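Local atomic coordinates of geranyltranstransferase (Staphylococcus aureus, PDB entry 1RTR), a protein that probably condenses isopentenyl diphosphate with allylic diphosphates, supplying farnesyl diphosphate for isoprenoid biosynthesis. Residues A[67-70]-A[71-75]; A[116-119]-A[120-124]; A[133-136]-A[137-141]. All blocks are in the same frame, centred on the assembly; numbering follows the deposited sequence.

Contact 1. Residues A[67-70]-A[71-75]; sequences SAIA and LEMIH
The flat groups meeting between Ser67-Ala70 and Leu71-His75 are backbone amides. Met73 N lies in the carbonyl plane of Ile69, 2.9 Å from Ile69 O, while Leu71 N and Glu72 N bond to Ser67 O and Ala68 O. Ile74 N closes the ladder on Ala70 O at 3.0 Å. Beside these bonds, Met73 CB rests 3.3 Å from Ala70 O, and Ile74 CG1 is equally close to the same oxygen, which thus has carbon neighbours from two successive residues.

Between side chains the contact is apolar. Ile69 CG2 meets the terminal Met73 CE at 3.9 Å; Met73 runs extended beyond CG (chi2 171°) and brings its methyl across the isoleucine branch at a slant. Leu71 CB sits against Ser67 O, but its isobutyl end leads away to Leu181, Phe184 and Ala185 of helix 179-193. The Glu72 carboxylate likewise leaves the contact, for a salt bridge with Arg44. Ile69 and Ala70 face helix 105-124. This is the N-terminal half of helix 65-83, buried in the core of the all-helical prenyl synthase fold, the helix that leads into what is, by sequence, the family's first aspartate-rich motif.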
ATOM      1  N   SER A  67      13.552   1.627  -6.333  1.00 49.64           N
ATOM      2  CA  SER A  67      12.858   0.340  -6.166  1.00 49.08           C
ATOM      3  C   SER A  67      13.347  -0.410  -4.927  1.00 49.13           C
ATOM      4  O   SER A  67      12.539  -0.920  -4.150  1.00 48.54           O
ATOM      5  CB  SER A  67      13.017  -0.540  -7.408  1.00 49.06           C
ATOM      6  OG  SER A  67      12.306   0.007  -8.505  1.00 48.43           O
ATOM      7  N   ALA A  68      14.673  -0.442  -4.738  1.00 49.23           N
ATOM      8  CA  ALA A  68      15.292  -1.003  -3.540  1.00 49.03           C
ATOM      9  C   ALA A  68      14.828  -0.305  -2.265  1.00 49.15           C
ATOM     10  O   ALA A  68      14.532  -0.975  -1.266  1.00 49.70           O
ATOM     11  CB  ALA A  68      16.818  -0.967  -3.651  1.00 49.10           C
ATOM     12  N   ILE A  69      14.765   1.029  -2.287  1.00 48.95           N
ATOM     13  CA  ILE A  69      14.262   1.789  -1.135  1.00 48.96           C
ATOM     14  C   ILE A  69      12.803   1.433  -0.863  1.00 48.60           C
ATOM     15  O   ILE A  69      12.432   1.140   0.280  1.00 48.72           O
ATOM     16  CB  ILE A  69      14.406   3.322  -1.352  1.00 49.45           C
ATOM     17  CG1 ILE A  69      15.876   3.736  -1.481  1.00 50.75           C
ATOM     18  CG2 ILE A  69      13.752   4.088  -0.222  1.00 48.43           C
ATOM     19  CD1 ILE A  69      16.739   3.397  -0.247  1.00 53.89           C
ATOM     20  N   ALA A  70      11.982   1.466  -1.916  1.00 48.22           N
ATOM     21  CA  ALA A  70      10.603   0.986  -1.845  1.00 48.20           C
ATOM     22  C   ALA A  70      10.524  -0.398  -1.210  1.00 48.38           C
ATOM     23  O   ALA A  70       9.760  -0.609  -0.269  1.00 48.75           O
ATOM     24  CB  ALA A  70       9.969   0.973  -3.212  1.00 47.78           C
ATOM     25  N   LEU A  71      11.340  -1.325  -1.702  1.00 48.56           N
ATOM     26  CA  LEU A  71      11.347  -2.696  -1.199  1.00 48.84           C
ATOM     27  C   LEU A  71      11.603  -2.753   0.302  1.00 49.07           C
ATOM     28  O   LEU A  71      10.936  -3.507   1.028  1.00 48.99           O
ATOM     29  CB  LEU A  71      12.384  -3.537  -1.952  1.00 48.94           C
ATOM     30  CG  LEU A  71      12.450  -5.044  -1.672  1.00 49.24           C
ATOM     31  CD1 LEU A  71      11.045  -5.712  -1.612  1.00 47.25           C
ATOM     32  CD2 LEU A  71      13.345  -5.711  -2.707  1.00 47.76           C
ATOM     33  N   GLU A  72      12.560  -1.951   0.776  1.00 49.32           N
ATOM     34  CA  GLU A  72      12.865  -1.920   2.211  1.00 49.29           C
ATOM     35  C   GLU A  72      11.737  -1.254   3.023  1.00 48.97           C
ATOM     36  O   GLU A  72      11.472  -1.651   4.172  1.00 48.83           O
ATOM     37  CB  GLU A  72      14.235  -1.276   2.476  1.00 49.59           C
ATOM     38  CG  GLU A  72      14.728  -1.359   3.918  1.00 50.99           C
ATOM     39  CD  GLU A  72      15.151  -2.758   4.362  1.00 54.10           C
ATOM     40  OE1 GLU A  72      15.218  -3.691   3.523  1.00 54.27           O
ATOM     41  OE2 GLU A  72      15.415  -2.932   5.576  1.00 55.05           O
ATOM     42  N   MET A  73      11.067  -0.263   2.427  1.00 48.50           N
ATOM     43  CA  MET A  73       9.890   0.348   3.058  1.00 48.40           C
ATOM     44  C   MET A  73       8.798  -0.712   3.277  1.00 48.82           C
ATOM     45  O   MET A  73       8.190  -0.773   4.357  1.00 48.97           O
ATOM     46  CB  MET A  73       9.348   1.507   2.209  1.00 48.29           C
ATOM     47  CG  MET A  73       9.953   2.886   2.505  1.00 47.58           C
ATOM     48  SD  MET A  73       9.463   4.151   1.308  1.00 45.06           S
ATOM     49  CE  MET A  73      10.663   5.377   1.689  1.00 48.35           C
ATOM     50  N   ILE A  74       8.575  -1.559   2.265  1.00 48.52           N
ATOM     51  CA  ILE A  74       7.585  -2.626   2.356  1.00 48.82           C
ATOM     52  C   ILE A  74       7.952  -3.628   3.440  1.00 48.87           C
ATOM     53  O   ILE A  74       7.093  -4.083   4.196  1.00 48.64           O
ATOM     54  CB  ILE A  74       7.422  -3.340   1.003  1.00 48.91           C
ATOM     55  CG1 ILE A  74       6.923  -2.350  -0.046  1.00 49.16           C
ATOM     56  CG2 ILE A  74       6.517  -4.572   1.129  1.00 48.44           C
ATOM     57  CD1 ILE A  74       5.442  -2.297  -0.214  1.00 49.65           C
ATOM     58  N   HIS A  75       9.231  -3.976   3.505  1.00 49.16           N
ATOM     59  CA  HIS A  75       9.709  -4.885   4.539  1.00 49.38           C
ATOM     60  C   HIS A  75       9.567  -4.246   5.930  1.00 49.24           C
ATOM     61  O   HIS A  75       9.122  -4.909   6.881  1.00 49.28           O
ATOM     62  CB  HIS A  75      11.144  -5.345   4.241  1.00 49.48           C
ATOM     63  CG  HIS A  75      11.820  -6.013   5.395  1.00 50.74           C
ATOM     64  ND1 HIS A  75      11.492  -7.285   5.820  1.00 52.10           N
ATOM     65  CD2 HIS A  75      12.806  -5.584   6.219  1.00 52.69           C
ATOM     66  CE1 HIS A  75      12.241  -7.609   6.858  1.00 51.78           C
ATOM     67  NE2 HIS A  75      13.051  -6.597   7.118  1.00 53.95           N
TER

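Contact 2. Residues A[116-119]-A[120-124]; sequences LTKA and FELIS
Leu116 and Phe120 form the apolar part of the contact, lying side by side and pointing the same way, with Leu116 CD2 3.3 Å from Phe120 CE2. The ring is also close to the backbone: Phe120 CD2 is 3.2 Å from Leu116 O, placed there by a chi1 of -68° that sets CG beside the residue's own N and anti to its carbonyl carbon.

The ionic part is a salt bridge whose hydrogen bond, Lys118 NZ to Glu121 OE1 at 3.3 Å, is weak; it spans three residues on a partly exposed flank. Both chains bend at chi2 and cross obliquely, so that the ammonium approaches the carboxylate from the preceding turn.

Among the backbone bonds, Thr117 O accepts two: a fairly straight one from Glu121 N (3.3 Å) and a weak one from Phe120 N. Leu122 N binds Lys118 O at 2.9 Å, whereas Ile123 N to Ala119 O, at 3.4 Å, is weak. Thr117 OG1 turns back to Asp113 O.

Phe120 stacks on Phe120 of the second subunit, and Leu116 packs on its counterpart there. With Ile123 turned to helix 131-145, helix 105-124 serves as a dimer-interface helix of the homodimeric, all-helical prenyl synthase fold.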
ATOM      1  N   LEU A 116       3.887   1.681   3.421  1.00 42.96           N
ATOM      2  CA  LEU A 116       3.314   0.958   2.307  1.00 43.19           C
ATOM      3  C   LEU A 116       2.986   1.923   1.183  1.00 43.28           C
ATOM      4  O   LEU A 116       3.427   1.736   0.047  1.00 43.60           O
ATOM      5  CB  LEU A 116       2.038   0.215   2.741  1.00 43.83           C
ATOM      6  CG  LEU A 116       1.722  -1.138   2.099  1.00 44.16           C
ATOM      7  CD1 LEU A 116       0.267  -1.600   2.314  1.00 43.69           C
ATOM      8  CD2 LEU A 116       2.094  -1.199   0.629  1.00 43.33           C
ATOM      9  N   THR A 117       2.223   2.967   1.497  1.00 43.04           N
ATOM     10  CA  THR A 117       1.892   3.969   0.503  1.00 43.25           C
ATOM     11  C   THR A 117       3.144   4.616  -0.115  1.00 43.82           C
ATOM     12  O   THR A 117       3.231   4.748  -1.349  1.00 44.35           O
ATOM     13  CB  THR A 117       0.974   5.036   1.120  1.00 43.36           C
ATOM     14  OG1 THR A 117       0.019   4.405   1.972  1.00 43.23           O
ATOM     15  CG2 THR A 117       0.098   5.690   0.057  1.00 42.94           C
ATOM     16  N   LYS A 118       4.112   5.016   0.717  1.00 43.65           N
ATOM     17  CA  LYS A 118       5.294   5.719   0.200  1.00 44.16           C
ATOM     18  C   LYS A 118       6.085   4.881  -0.823  1.00 44.39           C
ATOM     19  O   LYS A 118       6.611   5.417  -1.806  1.00 43.63           O
ATOM     20  CB  LYS A 118       6.211   6.195   1.344  1.00 44.05           C
ATOM     21  CG  LYS A 118       7.402   7.030   0.895  1.00 44.57           C
ATOM     22  CD  LYS A 118       6.988   8.397   0.361  1.00 46.24           C
ATOM     23  CE  LYS A 118       8.172   9.363   0.343  1.00 49.01           C
ATOM     24  NZ  LYS A 118       8.258  10.151  -0.935  1.00 50.57           N
ATOM     25  N   ALA A 119       6.160   3.569  -0.584  1.00 44.85           N
ATOM     26  CA  ALA A 119       6.879   2.665  -1.482  1.00 45.59           C
ATOM     27  C   ALA A 119       6.390   2.784  -2.923  1.00 46.28           C
ATOM     28  O   ALA A 119       7.196   2.808  -3.856  1.00 45.99           O
ATOM     29  CB  ALA A 119       6.792   1.222  -0.981  1.00 45.10           C
ATOM     30  N   PHE A 120       5.070   2.895  -3.094  1.00 47.69           N
ATOM     31  CA  PHE A 120       4.469   3.042  -4.415  1.00 48.95           C
ATOM     32  C   PHE A 120       4.708   4.417  -5.032  1.00 49.98           C
ATOM     33  O   PHE A 120       4.966   4.532  -6.236  1.00 50.61           O
ATOM     34  CB  PHE A 120       2.993   2.664  -4.368  1.00 49.02           C
ATOM     35  CG  PHE A 120       2.780   1.207  -4.114  1.00 50.08           C
ATOM     36  CD1 PHE A 120       3.023   0.274  -5.119  1.00 50.25           C
ATOM     37  CD2 PHE A 120       2.393   0.757  -2.869  1.00 50.54           C
ATOM     38  CE1 PHE A 120       2.858  -1.080  -4.891  1.00 50.90           C
ATOM     39  CE2 PHE A 120       2.231  -0.598  -2.632  1.00 51.62           C
ATOM     40  CZ  PHE A 120       2.463  -1.524  -3.646  1.00 51.07           C
ATOM     41  N   GLU A 121       4.649   5.456  -4.202  1.00 51.03           N
ATOM     42  CA  GLU A 121       4.991   6.807  -4.632  1.00 51.81           C
ATOM     43  C   GLU A 121       6.401   6.863  -5.180  1.00 51.48           C
ATOM     44  O   GLU A 121       6.640   7.461  -6.225  1.00 51.72           O
ATOM     45  CB  GLU A 121       4.861   7.780  -3.466  1.00 52.58           C
ATOM     46  CG  GLU A 121       4.550   9.201  -3.884  1.00 55.82           C
ATOM     47  CD  GLU A 121       5.648  10.169  -3.498  1.00 61.62           C
ATOM     48  OE1 GLU A 121       6.806   9.931  -3.929  1.00 62.57           O
ATOM     49  OE2 GLU A 121       5.351  11.163  -2.762  1.00 64.24           O
ATOM     50  N   LEU A 122       7.328   6.229  -4.469  1.00 51.52           N
ATOM     51  CA  LEU A 122       8.745   6.254  -4.816  1.00 51.55           C
ATOM     52  C   LEU A 122       9.055   5.649  -6.182  1.00 51.80           C
ATOM     53  O   LEU A 122       9.825   6.227  -6.950  1.00 52.02           O
ATOM     54  CB  LEU A 122       9.572   5.574  -3.720  1.00 51.32           C
ATOM     55  CG  LEU A 122      10.971   6.139  -3.441  1.00 51.97           C
ATOM     56  CD1 LEU A 122      11.008   7.682  -3.401  1.00 51.66           C
ATOM     57  CD2 LEU A 122      11.503   5.558  -2.153  1.00 50.11           C
ATOM     58  N   ILE A 123       8.455   4.501  -6.498  1.00 52.15           N
ATOM     59  CA  ILE A 123       8.710   3.864  -7.788  1.00 52.09           C
ATOM     60  C   ILE A 123       8.056   4.680  -8.884  1.00 52.67           C
ATOM     61  O   ILE A 123       8.678   4.943  -9.921  1.00 52.43           O
ATOM     62  CB  ILE A 123       8.231   2.380  -7.823  1.00 52.09           C
ATOM     63  CG1 ILE A 123       9.186   1.496  -7.028  1.00 51.28           C
ATOM     64  CG2 ILE A 123       8.105   1.869  -9.273  1.00 51.25           C
ATOM     65  CD1 ILE A 123       8.537   0.301  -6.431  1.00 50.56           C
ATOM     66  N   SER A 124       6.812   5.087  -8.640  1.00 53.48           N
ATOM     67  CA  SER A 124       6.037   5.828  -9.632  1.00 54.87           C
ATOM     68  C   SER A 124       6.657   7.191  -9.968  1.00 55.73           C
ATOM     69  O   SER A 124       6.379   7.754 -11.031  1.00 55.98           O
ATOM     70  CB  SER A 124       4.583   5.982  -9.185  1.00 54.74           C
ATOM     71  OG  SER A 124       4.471   6.869  -8.092  1.00 55.49           O
TER

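Contact 3. Residues A[133-136]-A[137-141]; sequences VKIK and VLQRL
Leu138 keeps one oxygen of the preceding turn company along most of its length. Its CB lies 3.4 Å from Lys134 O, CG stands at the same 3.4 Å from Lys134 O, and the branch ending in CD1 folds back to lie 3.4 Å from Lys134 O as well. A chi1 of -82°, with CG beside the residue's own N, directs the chain back along the helix and so explains this threefold approach. The oxygen also accepts Leu138 N at 3.0 Å, and the leucine carbons pack against it. The other branch, CD2, points to the Phe120 ring of helix 105-124.

Leu138 thus belongs to the face by which helix 131-145 packs against helix 105-124, its predecessor in the chain. Such antiparallel pairing of successive long helices is the ground plan of the all-helical prenyl synthase fold, and here the pair also borders the second subunit: Ile135 packs on Ile135 of that subunit, and Gln139 on its Ser124.

Gln139 runs extended from a CB that sits 3.3 Å from Ile135 O. Its terminal NE2 passes obliquely over the Ile135 branch, 4.0 Å from Ile135 CG2, a van der Waals approach rather than a polar one. At the backbone, Gln139 N gives Ile135 O a nearly straight bond of 2.8 Å (171°). On the inner side Val137 places CG2 3.4 Å from Val133 O, the acceptor of its own N-H.

The cationic ends leave the contact. Arg140 bends at chi3 (-69°) to pair its NH1 with Asp191 of helix 179-193, while Lys134 sends NZ to Asp126 O beyond the end of helix 105-124.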
ATOM      1  N   VAL A 133       8.667   0.517 -17.684  1.00 54.59           N
ATOM      2  CA  VAL A 133       9.378  -0.272 -16.683  1.00 52.82           C
ATOM      3  C   VAL A 133       8.780  -0.013 -15.293  1.00 52.43           C
ATOM      4  O   VAL A 133       8.681  -0.924 -14.465  1.00 52.34           O
ATOM      5  CB  VAL A 133      10.921  -0.008 -16.724  1.00 52.52           C
ATOM      6  CG1 VAL A 133      11.649  -0.769 -15.653  1.00 51.27           C
ATOM      7  CG2 VAL A 133      11.494  -0.377 -18.079  1.00 51.74           C
ATOM      8  N   LYS A 134       8.362   1.227 -15.050  1.00 51.74           N
ATOM      9  CA  LYS A 134       7.769   1.603 -13.767  1.00 51.01           C
ATOM     10  C   LYS A 134       6.511   0.797 -13.465  1.00 49.97           C
ATOM     11  O   LYS A 134       6.323   0.328 -12.342  1.00 49.66           O
ATOM     12  CB  LYS A 134       7.428   3.092 -13.754  1.00 51.64           C
ATOM     13  CG  LYS A 134       8.577   3.998 -13.376  1.00 52.41           C
ATOM     14  CD  LYS A 134       8.057   5.395 -13.133  1.00 54.71           C
ATOM     15  CE  LYS A 134       8.505   6.349 -14.212  1.00 55.12           C
ATOM     16  NZ  LYS A 134       8.709   7.651 -13.572  1.00 56.41           N
ATOM     17  N   ILE A 135       5.655   0.638 -14.470  1.00 49.01           N
ATOM     18  CA  ILE A 135       4.461  -0.186 -14.328  1.00 48.35           C
ATOM     19  C   ILE A 135       4.828  -1.629 -13.971  1.00 48.06           C
ATOM     20  O   ILE A 135       4.268  -2.195 -13.043  1.00 48.06           O
ATOM     21  CB  ILE A 135       3.564  -0.090 -15.602  1.00 48.36           C
ATOM     22  CG1 ILE A 135       2.953   1.314 -15.727  1.00 48.14           C
ATOM     23  CG2 ILE A 135       2.456  -1.122 -15.589  1.00 47.91           C
ATOM     24  CD1 ILE A 135       2.244   1.832 -14.470  1.00 46.55           C
ATOM     25  N   LYS A 136       5.810  -2.195 -14.672  1.00 47.97           N
ATOM     26  CA  LYS A 136       6.236  -3.573 -14.442  1.00 47.91           C
ATOM     27  C   LYS A 136       6.670  -3.806 -13.003  1.00 48.29           C
ATOM     28  O   LYS A 136       6.227  -4.778 -12.368  1.00 48.11           O
ATOM     29  CB  LYS A 136       7.358  -3.952 -15.392  1.00 47.85           C
ATOM     30  CG  LYS A 136       6.896  -4.187 -16.798  1.00 48.20           C
ATOM     31  CD  LYS A 136       8.016  -4.810 -17.598  1.00 51.53           C
ATOM     32  CE  LYS A 136       7.899  -4.470 -19.070  1.00 52.44           C
ATOM     33  NZ  LYS A 136       9.037  -5.079 -19.807  1.00 54.38           N
ATOM     34  N   VAL A 137       7.522  -2.908 -12.491  1.00 48.38           N
ATOM     35  CA  VAL A 137       7.975  -2.962 -11.109  1.00 48.15           C
ATOM     36  C   VAL A 137       6.804  -2.836 -10.126  1.00 48.68           C
ATOM     37  O   VAL A 137       6.686  -3.632  -9.186  1.00 48.64           O
ATOM     38  CB  VAL A 137       9.057  -1.890 -10.821  1.00 48.00           C
ATOM     39  CG1 VAL A 137       9.507  -1.948  -9.366  1.00 47.49           C
ATOM     40  CG2 VAL A 137      10.252  -2.101 -11.712  1.00 47.69           C
ATOM     41  N   LEU A 138       5.948  -1.837 -10.344  1.00 49.22           N
ATOM     42  CA  LEU A 138       4.809  -1.579  -9.452  1.00 49.54           C
ATOM     43  C   LEU A 138       3.857  -2.769  -9.415  1.00 49.62           C
ATOM     44  O   LEU A 138       3.452  -3.216  -8.342  1.00 49.42           O
ATOM     45  CB  LEU A 138       4.043  -0.324  -9.886  1.00 49.45           C
ATOM     46  CG  LEU A 138       4.620   1.014  -9.442  1.00 50.28           C
ATOM     47  CD1 LEU A 138       4.223   2.114 -10.416  1.00 51.09           C
ATOM     48  CD2 LEU A 138       4.181   1.383  -8.034  1.00 51.71           C
ATOM     49  N   GLN A 139       3.516  -3.274 -10.599  1.00 49.86           N
ATOM     50  CA  GLN A 139       2.670  -4.450 -10.734  1.00 50.56           C
ATOM     51  C   GLN A 139       3.241  -5.602  -9.938  1.00 50.05           C
ATOM     52  O   GLN A 139       2.531  -6.241  -9.163  1.00 50.70           O
ATOM     53  CB  GLN A 139       2.547  -4.858 -12.200  1.00 50.96           C
ATOM     54  CG  GLN A 139       1.222  -5.503 -12.535  1.00 54.95           C
ATOM     55  CD  GLN A 139       1.067  -5.772 -14.019  1.00 61.48           C
ATOM     56  OE1 GLN A 139       0.282  -6.639 -14.408  1.00 63.94           O
ATOM     57  NE2 GLN A 139       1.817  -5.036 -14.859  1.00 63.13           N
ATOM     58  N   ARG A 140       4.532  -5.844 -10.117  1.00 49.18           N
ATOM     59  CA  ARG A 140       5.204  -6.933  -9.436  1.00 48.86           C
ATOM     60  C   ARG A 140       5.264  -6.731  -7.927  1.00 48.69           C
ATOM     61  O   ARG A 140       5.036  -7.670  -7.156  1.00 49.20           O
ATOM     62  CB  ARG A 140       6.591  -7.138 -10.032  1.00 48.81           C
ATOM     63  CG  ARG A 140       7.239  -8.447  -9.659  1.00 49.69           C
ATOM     64  CD  ARG A 140       8.661  -8.581 -10.160  1.00 51.08           C
ATOM     65  NE  ARG A 140       8.719  -8.699 -11.617  1.00 54.23           N
ATOM     66  CZ  ARG A 140       8.478  -9.820 -12.286  1.00 54.49           C
ATOM     67  NH1 ARG A 140       8.561  -9.823 -13.608  1.00 53.36           N
ATOM     68  NH2 ARG A 140       8.167 -10.938 -11.626  1.00 53.18           N
ATOM     69  N   LEU A 141       5.560  -5.513  -7.489  1.00 48.47           N
ATOM     70  CA  LEU A 141       5.549  -5.223  -6.059  1.00 47.98           C
ATOM     71  C   LEU A 141       4.162  -5.460  -5.432  1.00 47.56           C
ATOM     72  O   LEU A 141       4.057  -6.018  -4.343  1.00 47.52           O
ATOM     73  CB  LEU A 141       6.044  -3.793  -5.787  1.00 47.79           C
ATOM     74  CG  LEU A 141       6.438  -3.435  -4.347  1.00 47.97           C
ATOM     75  CD1 LEU A 141       7.306  -4.523  -3.709  1.00 46.75           C
ATOM     76  CD2 LEU A 141       7.137  -2.080  -4.292  1.00 47.71           C
TER

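Each contact lies within one helix of the same bundle (65-83, 105-124 and 131-145) and joins successive turns, but their surroundings differ. Contact 1 is fully buried and touches no other chain; its centre is about 8 Å from that of the chain, against about 16 Å for contacts 2 and 3, which both reach the second subunit. The charge of contact 1, Glu72, is buried and paired, whereas Lys118 and Glu121 of contact 2 and Arg140 of contact 3 sit on partly exposed flanks. Small and branched residues join the helices: Ala70 CB lies 3.6 Å from Ile123 CD1, and Ile123 CD1 is 3.5 Å from Leu141 CD2. Contact 1 touches contact 3 more sparsely, through Ser67 on Val137 and Ile74 on Leu141.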